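Amidohydrolase family protein (Acinetobacter baumannii, PDB 4I6K) probably hydrolyses 2-pyrone-4,6-dicarboxylic acid, as a member of the amidohydrolase family built on a parallel beta/alpha barrel. Local coordinates at residues A[39-42]-A[43-47]; A[53-56]-A[57-61]; A[155-158]-A[159-163]; A[233-237]-A[238-242]; A[264-267]-A[268-272]. All coordinates share one frame; numbering follows the deposited sequence.

In the fold
Every one of the five contacts is local, closing within a single short run of chain, so they follow one another in series and none nests in or crosses another. Interaction 1 makes a beta turn in the loop between strand 28-32 and helix 55-64, and interaction 2 starts that same helix. Across the centre of the chain from interaction 2, interaction 3 carries strand 152-156 into helix 159-169. Interaction 4 ends helix 222-237 ahead of strand 243-244, and interaction 5 ends helix 260-270; their centres are about 17 Å apart. Together they mark loops and helix ends around the eight parallel strands of the amidohydrolase barrel.

Interaction 1: residues A[39-42]-A[43-47]; sequences DHSI and ETARY
Ile42 and Ala45 are the two ends of a type I beta turn in the long loop between strand 28-32 and helix 55-64 of the amidohydrolase barrel. One backbone hydrogen bond closes it, from Ala45 N to Ile42 O at 2.9 Å. The donor stands 51° out of the carbonyl plane. Glu43 and Thr44 are the corner residues; Glu43 is an exposed residue with an extended side chain.

There is one apolar contact between side chains. CG1 of Ile42 lies between its own backbone N and carbonyl carbon (chi1 68°), which brings it alongside the turn, 4.2 Å from Ala45 CB. Further out, a methyl lies beside a hydroxyl: the CD1 tip of Ile42 comes within 3.9 Å of Thr44 OG1, the two side chains meeting at a slant.

Polar groups tie the turn to its surroundings. The backbone of Ile42 is hydrogen-bonded to that of Phe77, and Ser41 OG makes a weak bond to Phe77 O. Just past the turn the chain enters the pocket that holds citrate, probably from the crystallisation liquor: Arg46 NH2 and Tyr47 OH both bond to it, and Tyr47 OH also bonds to Thr252 OG1.

Back at the turn, the methyl CB of Ala45 sits 3.6 Å from Ser41 OG.

Interaction 2: residues A[53-56]-A[57-61]; sequences ATVQ and SFISH
Thr54 and Ser57 meet where helix 55-64 begins, and the backbone between them passes from an extended residue at Thr54 straight into helical geometry at Val55. Three successive i to i+4 bonds set up the first turns. Phe58 N gives to Thr54 O at 2.9 Å, and Ile59 N reaches Val55 O with an almost straight N-H (177°), nearly along the C=O axis. Ser60 N follows with a more bent bond to Gln56 O at 2.9 Å.

Thr54 is the N-cap. Its OG1 is turned between its own backbone N and carbonyl carbon (chi1 62°), which swings the hydroxyl forward over the open end of the helix to accept from Ser57 N at 2.9 Å. The same oxygen also lies 3.3 Å from Ser57 CB.

On another flank Val55 and Ile59 run side by side, pointing the same way, one turn apart. CG1 of Val55 touches Ile59 CD1 at 3.6 Å, and both residues pack on Leu96 of strand 96-100. Phe58 also reaches Leu96, but continues to Asp29 and Ala32 of strand 28-32, so this face of the helix covers the barrel strands.

The chemistry divides the work: Thr54 OG1 takes the amide of Ser57, which has no carbonyl of an earlier helical turn to bond to, and Thr54 O begins the regular i to i+4 series, while the branched carbons of Val55 and Ile59 make an apolar ridge facing the sheet.

Interaction 3: residues A[155-158]-A[159-163]; sequences LHAP and PKYLV
Pro158 O is gripped by two amides of the helix that starts right after it. Leu162 N gives the more regular bond, at 2.9 Å and tilted only 17° from the carbonyl plane. Tyr161 N comes in at 2.6 Å, above that plane and with a bent N-H (145°). Pro158 stands at the N-cap position of helix 159-169, and its carbonyl takes up two of the amides in the first turn. The proline offers this carbonyl and not a side-chain acceptor.

The pyrrolidine ring of Pro158 does its own work against Tyr161. CG lies over one face of the phenol ring in a CH-pi contact, 4.0 Å from the Tyr161 ring centroid, with the two side chains set aslant. CG of Tyr161 is anti to its carbonyl carbon (chi1 -88°), which turns the ring back over the proline. Ala157 CB sits at the edge of the same ring, near its plane, and Tyr161 OH is taken up by Leu129 O.

On the buried side, Leu162 CD2 is shared between two partners, 3.9 Å from Leu155 CD1 and 4.0 Å from Ala157 CB. The two leucine side chains run antiparallel as they pass.

The contact makes the beta-to-alpha step of the unit formed by strand 152-156, helix 159-169 and strand 176-178. Leu155 also meets Leu124 of strand 119-125 and Leu166 and Leu169 of the helix, while Pro159 rests on Asp194 and Tyr195 of helix 193-201.

Interaction 4: residues A[233-237]-A[238-242]; sequences IFKEK and GFLHK
Phe239 and Phe234 are joined by a backbone bond that closes the C-terminal end of helix 222-237: Phe239 N gives to Phe234 O at 3.0 Å. Inside it sits a second, shorter loop, Gly238 N to Lys235 O at 2.9 Å, whose donor stands well above the carbonyl plane (57° out of it). These two bonds back into the last turn, with the positive phi of Gly238 (98°), make a Schellman motif. The positive phi is a backbone shape suited to a residue with no side chain.

Two side-chain pairs flank the turn. Lys237 CB approaches the Phe239 ring obliquely, 3.4 Å from CD2, and Phe234 O lies at the edge of that ring, near its plane. CG of Phe239 is anti to its carbonyl carbon (chi1 -71°), which folds the ring back toward Lys237. In the other pair the methylenes of Lys235 lie alongside Leu240, pointing the same way, with Lys235 CD 3.6 Å from Leu240 CD1. The lysine chain bends at three torsions, and its amine ends in a salt bridge with Glu276, which Leu240 also touches.

Around this shell, Leu240 packs on Leu279 as well, so the turn leans against helix 274-289. On its other flank Phe239 and Lys237 meet Leu202, and Phe234 packs on Tyr195 and Leu199 of helix 193-201. The chain then runs on into strand 243-244, the last of the eight parallel strands.

Interaction 5: residues A[264-267]-A[268-272]; sequences IKAF and KQIVF
Phe267 lays one ring face under Val271, four residues on, where helix 260-270 comes to its end. Val271 CB sits over that face in a CH-pi contact, 4.3 Å from the Phe267 ring centroid and displaced toward the rim. The methyl CG2 comes closer still, 3.5 Å from Phe267 CE2. With CG anti to the backbone N (chi1 168°), the ring stands out from the helix with one face turned to Val271. Among its neighbours are Trp245 and, from helix 274-289, Gln277, Ile280 and Leu281.

The backbone keeps the helical pattern up to this point. Ile270 N bonds to Ala266 O at 2.8 Å, with an N-H angle of 171°, and Val271 N bonds to Phe267 O at 2.6 Å. Val271 itself is the first residue to leave helical angles, and its carbonyl takes a hydrogen bond from Gln277 NE2.

Along another side, the extended chain of Lys268 lies beside Ile264, with CE 3.9 Å from Ile264 CG2. Ile270 carries the apolar surface on to Ala227 and Tyr231 of helix 222-237, and its CD1 is 4.4 Å from Ala266 CB.

The chemistry is therefore two-sided: Phe267, Ile270 and Val271 bury carbon against two neighbouring helices, while Lys265, Lys268 and Gln269 lie exposed, their polar ends probably in solvent.

Interaction 1: residues A[39-42]-A[43-47]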
# COMPACT_ATOMS: atom_id res chain seq x y z
N ASP A 39 -7.53 -16.84 -11.86
CA ASP A 39 -6.59 -15.83 -12.34
C ASP A 39 -5.22 -16.45 -12.63
O ASP A 39 -4.80 -17.37 -11.95
CB ASP A 39 -6.45 -14.69 -11.32
CG ASP A 39 -7.78 -14.06 -10.97
OD1 ASP A 39 -7.95 -13.60 -9.83
OD2 ASP A 39 -8.67 -14.03 -11.85
N HIS A 40 -4.54 -15.93 -13.65
CA HIS A 40 -3.21 -16.42 -14.02
C HIS A 40 -2.12 -15.83 -13.12
O HIS A 40 -1.98 -14.62 -12.99
CB HIS A 40 -2.93 -16.12 -15.50
CG HIS A 40 -1.51 -16.37 -15.92
ND1 HIS A 40 -0.97 -17.64 -15.99
CD2 HIS A 40 -0.54 -15.52 -16.33
CE1 HIS A 40 0.28 -17.56 -16.41
NE2 HIS A 40 0.57 -16.28 -16.62
N SER A 41 -1.36 -16.71 -12.48
CA SER A 41 -0.22 -16.30 -11.67
C SER A 41 1.05 -16.34 -12.54
O SER A 41 1.38 -17.38 -13.11
CB SER A 41 -0.08 -17.23 -10.47
OG SER A 41 0.85 -16.71 -9.53
N ILE A 42 1.74 -15.21 -12.63
CA ILE A 42 2.86 -15.10 -13.57
C ILE A 42 4.01 -16.07 -13.27
O ILE A 42 4.22 -16.47 -12.11
CB ILE A 42 3.39 -13.64 -13.67
CG1 ILE A 42 4.06 -13.22 -12.36
CG2 ILE A 42 2.24 -12.70 -14.07
CD1 ILE A 42 4.74 -11.87 -12.41
N GLU A 43 4.74 -16.42 -14.32
CA GLU A 43 5.74 -17.49 -14.29
C GLU A 43 6.80 -17.29 -13.21
O GLU A 43 7.27 -18.25 -12.59
CB GLU A 43 6.41 -17.62 -15.67
CG GLU A 43 7.37 -18.80 -15.82
CD GLU A 43 8.30 -18.66 -17.02
OE1 GLU A 43 8.83 -17.55 -17.24
OE2 GLU A 43 8.50 -19.66 -17.74
N THR A 44 7.17 -16.04 -12.97
CA THR A 44 8.20 -15.72 -11.99
C THR A 44 7.64 -15.33 -10.61
O THR A 44 8.36 -14.74 -9.80
CB THR A 44 9.09 -14.58 -12.52
OG1 THR A 44 8.32 -13.38 -12.62
CG2 THR A 44 9.63 -14.92 -13.90
N ALA A 45 6.37 -15.63 -10.35
CA ALA A 45 5.74 -15.28 -9.07
C ALA A 45 6.56 -15.82 -7.89
O ALA A 45 7.03 -16.96 -7.92
CB ALA A 45 4.32 -15.80 -9.00
N ARG A 46 6.75 -14.99 -6.86
CA ARG A 46 7.43 -15.43 -5.64
C ARG A 46 6.60 -16.50 -4.94
O ARG A 46 7.14 -17.34 -4.22
CB ARG A 46 7.65 -14.25 -4.67
CG ARG A 46 8.83 -13.35 -5.00
CD ARG A 46 8.99 -12.21 -3.95
NE ARG A 46 8.15 -11.04 -4.22
CZ ARG A 46 7.17 -10.62 -3.42
NH1 ARG A 46 6.90 -11.26 -2.30
NH2 ARG A 46 6.46 -9.54 -3.75
N TYR A 47 5.29 -16.44 -5.15
CA TYR A 47 4.36 -17.39 -4.57
C TYR A 47 3.04 -17.34 -5.31
O TYR A 47 2.77 -16.40 -6.06
CB TYR A 47 4.13 -17.11 -3.08
CG TYR A 47 3.37 -15.83 -2.80
CD1 TYR A 47 2.02 -15.86 -2.47
CD2 TYR A 47 4.01 -14.60 -2.88
CE1 TYR A 47 1.33 -14.69 -2.21
CE2 TYR A 47 3.33 -13.43 -2.63
CZ TYR A 47 2.00 -13.47 -2.30
OH TYR A 47 1.33 -12.29 -2.05

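Interaction 2: residues A[53-56]-A[57-61]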
# COMPACT_ATOMS: atom_id res chain seq x y z
N ALA A 53 -9.82 -15.39 -2.78
CA ALA A 53 -9.93 -14.15 -2.00
C ALA A 53 -10.89 -13.18 -2.69
O ALA A 53 -10.46 -12.33 -3.47
CB ALA A 53 -8.54 -13.51 -1.81
N THR A 54 -12.19 -13.32 -2.41
CA THR A 54 -13.24 -12.66 -3.19
C THR A 54 -13.62 -11.28 -2.67
O THR A 54 -13.46 -10.98 -1.47
CB THR A 54 -14.54 -13.49 -3.19
OG1 THR A 54 -15.02 -13.63 -1.85
CG2 THR A 54 -14.29 -14.86 -3.77
N VAL A 55 -14.14 -10.44 -3.57
CA VAL A 55 -14.62 -9.12 -3.16
C VAL A 55 -15.67 -9.35 -2.10
O VAL A 55 -15.74 -8.64 -1.09
CB VAL A 55 -15.29 -8.36 -4.29
CG1 VAL A 55 -15.21 -6.86 -4.02
CG2 VAL A 55 -14.64 -8.69 -5.60
N GLN A 56 -16.48 -10.36 -2.36
CA GLN A 56 -17.53 -10.76 -1.45
C GLN A 56 -16.97 -10.92 -0.04
O GLN A 56 -17.40 -10.26 0.90
CB GLN A 56 -18.16 -12.06 -1.96
CG GLN A 56 -19.12 -12.74 -1.00
CD GLN A 56 -20.46 -12.03 -0.95
OE1 GLN A 56 -21.27 -12.27 -0.05
NE2 GLN A 56 -20.69 -11.14 -1.91
N SER A 57 -15.99 -11.80 0.11
CA SER A 57 -15.37 -12.01 1.40
C SER A 57 -14.82 -10.69 1.96
O SER A 57 -14.99 -10.38 3.14
CB SER A 57 -14.26 -13.06 1.30
OG SER A 57 -13.76 -13.38 2.58
N PHE A 58 -14.18 -9.90 1.10
CA PHE A 58 -13.58 -8.65 1.54
C PHE A 58 -14.60 -7.61 2.00
O PHE A 58 -14.46 -7.03 3.07
CB PHE A 58 -12.67 -8.07 0.45
CG PHE A 58 -12.07 -6.75 0.82
CD1 PHE A 58 -11.35 -6.60 1.98
CD2 PHE A 58 -12.24 -5.65 -0.01
CE1 PHE A 58 -10.81 -5.37 2.32
CE2 PHE A 58 -11.70 -4.42 0.32
CZ PHE A 58 -10.98 -4.28 1.48
N ILE A 59 -15.63 -7.38 1.18
CA ILE A 59 -16.70 -6.46 1.57
C ILE A 59 -17.37 -6.98 2.83
O ILE A 59 -17.88 -6.21 3.65
CB ILE A 59 -17.77 -6.27 0.46
CG1 ILE A 59 -17.48 -5.02 -0.37
CG2 ILE A 59 -19.13 -6.05 1.09
CD1 ILE A 59 -16.14 -5.01 -1.03
N SER A 60 -17.37 -8.30 3.00
CA SER A 60 -17.97 -8.89 4.20
C SER A 60 -17.22 -8.51 5.47
O SER A 60 -17.82 -8.28 6.51
CB SER A 60 -18.06 -10.40 4.07
OG SER A 60 -18.72 -10.93 5.19
N HIS A 61 -15.89 -8.47 5.39
CA HIS A 61 -15.08 -8.03 6.53
C HIS A 61 -15.24 -6.54 6.82
O HIS A 61 -15.25 -6.13 7.99
CB HIS A 61 -13.62 -8.37 6.31
CG HIS A 61 -13.33 -9.83 6.35
ND1 HIS A 61 -12.96 -10.55 5.23
CD2 HIS A 61 -13.36 -10.72 7.38
CE1 HIS A 61 -12.77 -11.82 5.57
NE2 HIS A 61 -13.00 -11.94 6.87

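Interaction 3: residues A[155-158]-A[159-163]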
# COMPACT_ATOMS: atom_id res chain seq x y z
N LEU A 155 4.70 2.52 -3.03
CA LEU A 155 5.91 1.70 -3.00
C LEU A 155 5.80 0.56 -2.00
O LEU A 155 5.38 0.75 -0.85
CB LEU A 155 7.15 2.53 -2.65
CG LEU A 155 7.30 3.87 -3.37
CD1 LEU A 155 8.59 4.60 -2.95
CD2 LEU A 155 7.25 3.66 -4.87
N HIS A 156 6.18 -0.63 -2.44
CA HIS A 156 6.43 -1.70 -1.52
C HIS A 156 7.85 -2.15 -1.80
O HIS A 156 8.14 -2.66 -2.88
CB HIS A 156 5.45 -2.84 -1.73
CG HIS A 156 5.59 -3.92 -0.70
ND1 HIS A 156 5.70 -5.26 -1.03
CD2 HIS A 156 5.66 -3.86 0.65
CE1 HIS A 156 5.82 -5.97 0.08
NE2 HIS A 156 5.79 -5.14 1.11
N ALA A 157 8.74 -1.93 -0.84
CA ALA A 157 10.16 -2.11 -1.08
C ALA A 157 10.96 -2.05 0.21
O ALA A 157 10.53 -1.43 1.19
CB ALA A 157 10.65 -1.06 -2.06
N PRO A 158 12.14 -2.68 0.22
CA PRO A 158 13.03 -2.66 1.36
C PRO A 158 13.70 -1.30 1.50
O PRO A 158 13.94 -0.61 0.50
CB PRO A 158 14.08 -3.72 0.99
CG PRO A 158 14.10 -3.70 -0.52
CD PRO A 158 12.66 -3.51 -0.89
N PRO A 159 14.03 -0.92 2.75
CA PRO A 159 14.63 0.38 3.02
C PRO A 159 15.83 0.70 2.11
O PRO A 159 16.00 1.85 1.70
CB PRO A 159 15.01 0.28 4.49
CG PRO A 159 13.86 -0.53 5.06
CD PRO A 159 13.64 -1.61 4.00
N LYS A 160 16.63 -0.31 1.78
CA LYS A 160 17.77 -0.10 0.90
C LYS A 160 17.32 0.37 -0.49
O LYS A 160 18.08 1.00 -1.21
CB LYS A 160 18.62 -1.36 0.81
CG LYS A 160 17.96 -2.54 0.10
CD LYS A 160 18.87 -3.76 0.15
CE LYS A 160 18.16 -5.07 -0.21
NZ LYS A 160 18.42 -5.50 -1.62
N TYR A 161 16.08 0.06 -0.84
CA TYR A 161 15.52 0.44 -2.13
C TYR A 161 14.83 1.79 -2.00
O TYR A 161 14.95 2.66 -2.89
CB TYR A 161 14.52 -0.61 -2.60
CG TYR A 161 15.11 -1.77 -3.40
CD1 TYR A 161 14.28 -2.62 -4.12
CD2 TYR A 161 16.49 -2.00 -3.45
CE1 TYR A 161 14.79 -3.68 -4.86
CE2 TYR A 161 17.02 -3.07 -4.19
CZ TYR A 161 16.15 -3.91 -4.90
OH TYR A 161 16.61 -4.98 -5.66
N LEU A 162 14.12 1.98 -0.89
CA LEU A 162 13.40 3.22 -0.64
C LEU A 162 14.35 4.42 -0.59
O LEU A 162 14.02 5.49 -1.10
CB LEU A 162 12.60 3.15 0.66
CG LEU A 162 11.50 2.09 0.74
CD1 LEU A 162 11.01 1.91 2.17
CD2 LEU A 162 10.37 2.49 -0.18
N VAL A 163 15.51 4.24 0.04
CA VAL A 163 16.50 5.31 0.15
C VAL A 163 16.94 5.80 -1.24
O VAL A 163 17.38 6.94 -1.42
CB VAL A 163 17.73 4.85 0.94
CG1 VAL A 163 18.85 5.87 0.81
CG2 VAL A 163 17.37 4.59 2.41

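Interaction 4: residues A[233-237]-A[238-242]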
# COMPACT_ATOMS: atom_id res chain seq x y z
N ILE A 233 8.00 7.25 15.92
CA ILE A 233 8.89 8.06 15.09
C ILE A 233 8.09 8.94 14.12
O ILE A 233 8.24 10.15 14.11
CB ILE A 233 9.89 7.17 14.35
CG1 ILE A 233 10.83 6.50 15.36
CG2 ILE A 233 10.69 7.96 13.32
CD1 ILE A 233 11.81 5.52 14.73
N PHE A 234 7.22 8.32 13.32
CA PHE A 234 6.35 9.07 12.40
C PHE A 234 5.66 10.24 13.11
O PHE A 234 5.58 11.35 12.57
CB PHE A 234 5.27 8.16 11.81
CG PHE A 234 5.81 6.95 11.09
CD1 PHE A 234 7.11 6.94 10.61
CD2 PHE A 234 5.00 5.83 10.87
CE1 PHE A 234 7.61 5.82 9.93
CE2 PHE A 234 5.48 4.72 10.19
CZ PHE A 234 6.79 4.72 9.72
N LYS A 235 5.15 9.98 14.31
CA LYS A 235 4.49 11.00 15.09
C LYS A 235 5.41 12.18 15.35
O LYS A 235 5.07 13.32 15.04
CB LYS A 235 4.04 10.43 16.44
CG LYS A 235 2.69 10.91 16.88
CD LYS A 235 1.68 9.79 16.68
CE LYS A 235 1.87 8.70 17.73
NZ LYS A 235 1.32 9.08 19.07
N GLU A 236 6.58 11.90 15.91
CA GLU A 236 7.50 12.97 16.29
C GLU A 236 8.02 13.73 15.07
O GLU A 236 8.40 14.90 15.18
CB GLU A 236 8.66 12.39 17.08
CG GLU A 236 8.20 11.60 18.28
CD GLU A 236 9.09 10.40 18.56
OE1 GLU A 236 10.13 10.25 17.87
OE2 GLU A 236 8.74 9.60 19.46
N LYS A 237 8.03 13.08 13.91
CA LYS A 237 8.55 13.73 12.72
C LYS A 237 7.52 14.73 12.21
O LYS A 237 7.85 15.60 11.41
CB LYS A 237 8.92 12.71 11.64
CG LYS A 237 10.24 11.98 11.92
CD LYS A 237 10.65 11.01 10.80
CE LYS A 237 11.04 11.70 9.46
NZ LYS A 237 12.10 12.75 9.57
N GLY A 238 6.29 14.61 12.69
CA GLY A 238 5.19 15.46 12.25
C GLY A 238 4.26 14.89 11.18
O GLY A 238 3.54 15.64 10.51
N PHE A 239 4.25 13.56 11.03
CA PHE A 239 3.55 12.90 9.93
C PHE A 239 2.20 12.23 10.30
O PHE A 239 1.69 11.40 9.55
CB PHE A 239 4.47 11.89 9.25
CG PHE A 239 5.59 12.52 8.45
CD1 PHE A 239 5.55 12.51 7.07
CD2 PHE A 239 6.67 13.11 9.09
CE1 PHE A 239 6.58 13.10 6.32
CE2 PHE A 239 7.69 13.69 8.35
CZ PHE A 239 7.64 13.69 6.96
N LEU A 240 1.63 12.60 11.44
CA LEU A 240 0.33 12.05 11.86
C LEU A 240 -0.77 12.11 10.80
O LEU A 240 -1.61 11.21 10.72
CB LEU A 240 -0.18 12.76 13.12
CG LEU A 240 -1.28 11.97 13.81
CD1 LEU A 240 -0.76 10.56 14.15
CD2 LEU A 240 -1.75 12.72 15.05
N HIS A 241 -0.80 13.18 10.00
CA HIS A 241 -1.87 13.36 9.02
C HIS A 241 -1.50 12.73 7.69
O HIS A 241 -2.25 12.80 6.71
CB HIS A 241 -2.24 14.84 8.87
CG HIS A 241 -2.69 15.46 10.15
ND1 HIS A 241 -4.00 15.79 10.40
CD2 HIS A 241 -2.01 15.74 11.29
CE1 HIS A 241 -4.10 16.28 11.62
NE2 HIS A 241 -2.91 16.26 12.18
N LYS A 242 -0.34 12.09 7.68
CA LYS A 242 0.13 11.42 6.49
C LYS A 242 0.01 9.90 6.65
O LYS A 242 0.45 9.13 5.79
CB LYS A 242 1.57 11.83 6.21
CG LYS A 242 1.81 13.34 6.19
CD LYS A 242 0.82 14.09 5.30
CE LYS A 242 0.85 13.59 3.84
NZ LYS A 242 2.11 13.92 3.08

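Interaction 5: residues A[264-267]-A[268-272]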
# COMPACT_ATOMS: atom_id res chain seq x y z
N ILE A 264 -7.08 -5.80 12.73
CA ILE A 264 -7.78 -4.75 13.49
C ILE A 264 -7.21 -4.57 14.89
O ILE A 264 -7.00 -3.45 15.35
CB ILE A 264 -9.28 -5.07 13.66
CG1 ILE A 264 -9.94 -5.37 12.32
CG2 ILE A 264 -9.99 -3.92 14.37
CD1 ILE A 264 -9.93 -4.20 11.38
N LYS A 265 -6.95 -5.70 15.56
CA LYS A 265 -6.51 -5.71 16.95
C LYS A 265 -5.14 -5.06 17.15
O LYS A 265 -4.95 -4.22 18.03
CB LYS A 265 -6.54 -7.13 17.51
CG LYS A 265 -6.22 -7.21 18.99
CD LYS A 265 -6.56 -8.58 19.55
CE LYS A 265 -6.31 -8.63 21.05
NZ LYS A 265 -7.16 -7.69 21.82
N ALA A 266 -4.17 -5.46 16.33
CA ALA A 266 -2.83 -4.89 16.41
C ALA A 266 -2.86 -3.37 16.14
O ALA A 266 -2.09 -2.61 16.72
CB ALA A 266 -1.90 -5.59 15.44
N PHE A 267 -3.75 -2.94 15.26
CA PHE A 267 -3.81 -1.53 14.93
C PHE A 267 -4.12 -0.73 16.18
O PHE A 267 -3.51 0.31 16.45
CB PHE A 267 -4.84 -1.27 13.83
CG PHE A 267 -5.16 0.18 13.65
CD1 PHE A 267 -6.37 0.70 14.11
CD2 PHE A 267 -4.25 1.03 13.06
CE1 PHE A 267 -6.67 2.04 13.96
CE2 PHE A 267 -4.53 2.38 12.92
CZ PHE A 267 -5.75 2.89 13.38
N LYS A 268 -5.09 -1.22 16.96
CA LYS A 268 -5.54 -0.53 18.16
C LYS A 268 -4.47 -0.58 19.24
O LYS A 268 -4.42 0.27 20.13
CB LYS A 268 -6.83 -1.16 18.68
CG LYS A 268 -8.00 -1.09 17.71
CD LYS A 268 -9.30 -1.56 18.38
CE LYS A 268 -10.47 -1.60 17.41
NZ LYS A 268 -11.54 -2.53 17.85
N GLN A 269 -3.65 -1.62 19.22
CA GLN A 269 -2.46 -1.66 20.05
C GLN A 269 -1.35 -0.72 19.68
O GLN A 269 -0.78 -0.06 20.52
CB GLN A 269 -1.92 -3.07 20.14
CG GLN A 269 -2.57 -3.83 21.24
CD GLN A 269 -2.42 -5.30 21.08
OE1 GLN A 269 -3.30 -6.06 21.47
NE2 GLN A 269 -1.31 -5.72 20.49
N ILE A 270 -1.06 -0.65 18.40
CA ILE A 270 -0.12 0.33 17.89
C ILE A 270 -0.65 1.76 18.04
O ILE A 270 0.05 2.65 18.50
CB ILE A 270 0.19 0.08 16.40
CG1 ILE A 270 0.96 -1.23 16.24
CG2 ILE A 270 1.00 1.25 15.82
CD1 ILE A 270 0.64 -1.97 14.96
N VAL A 271 -1.90 1.97 17.63
CA VAL A 271 -2.50 3.29 17.71
C VAL A 271 -3.57 3.27 18.79
O VAL A 271 -4.76 3.06 18.52
CB VAL A 271 -3.14 3.71 16.37
CG1 VAL A 271 -3.62 5.16 16.45
CG2 VAL A 271 -2.13 3.54 15.25
N PHE A 272 -3.14 3.49 20.02
CA PHE A 272 -4.02 3.44 21.17
C PHE A 272 -5.00 4.63 21.24
O PHE A 272 -6.19 4.46 21.52
CB PHE A 272 -3.20 3.36 22.45
CG PHE A 272 -4.02 3.08 23.66
CD1 PHE A 272 -3.72 3.66 24.88
CD2 PHE A 272 -5.14 2.25 23.56
CE1 PHE A 272 -4.50 3.40 25.99
CE2 PHE A 272 -5.92 1.99 24.67
CZ PHE A 272 -5.60 2.57 25.88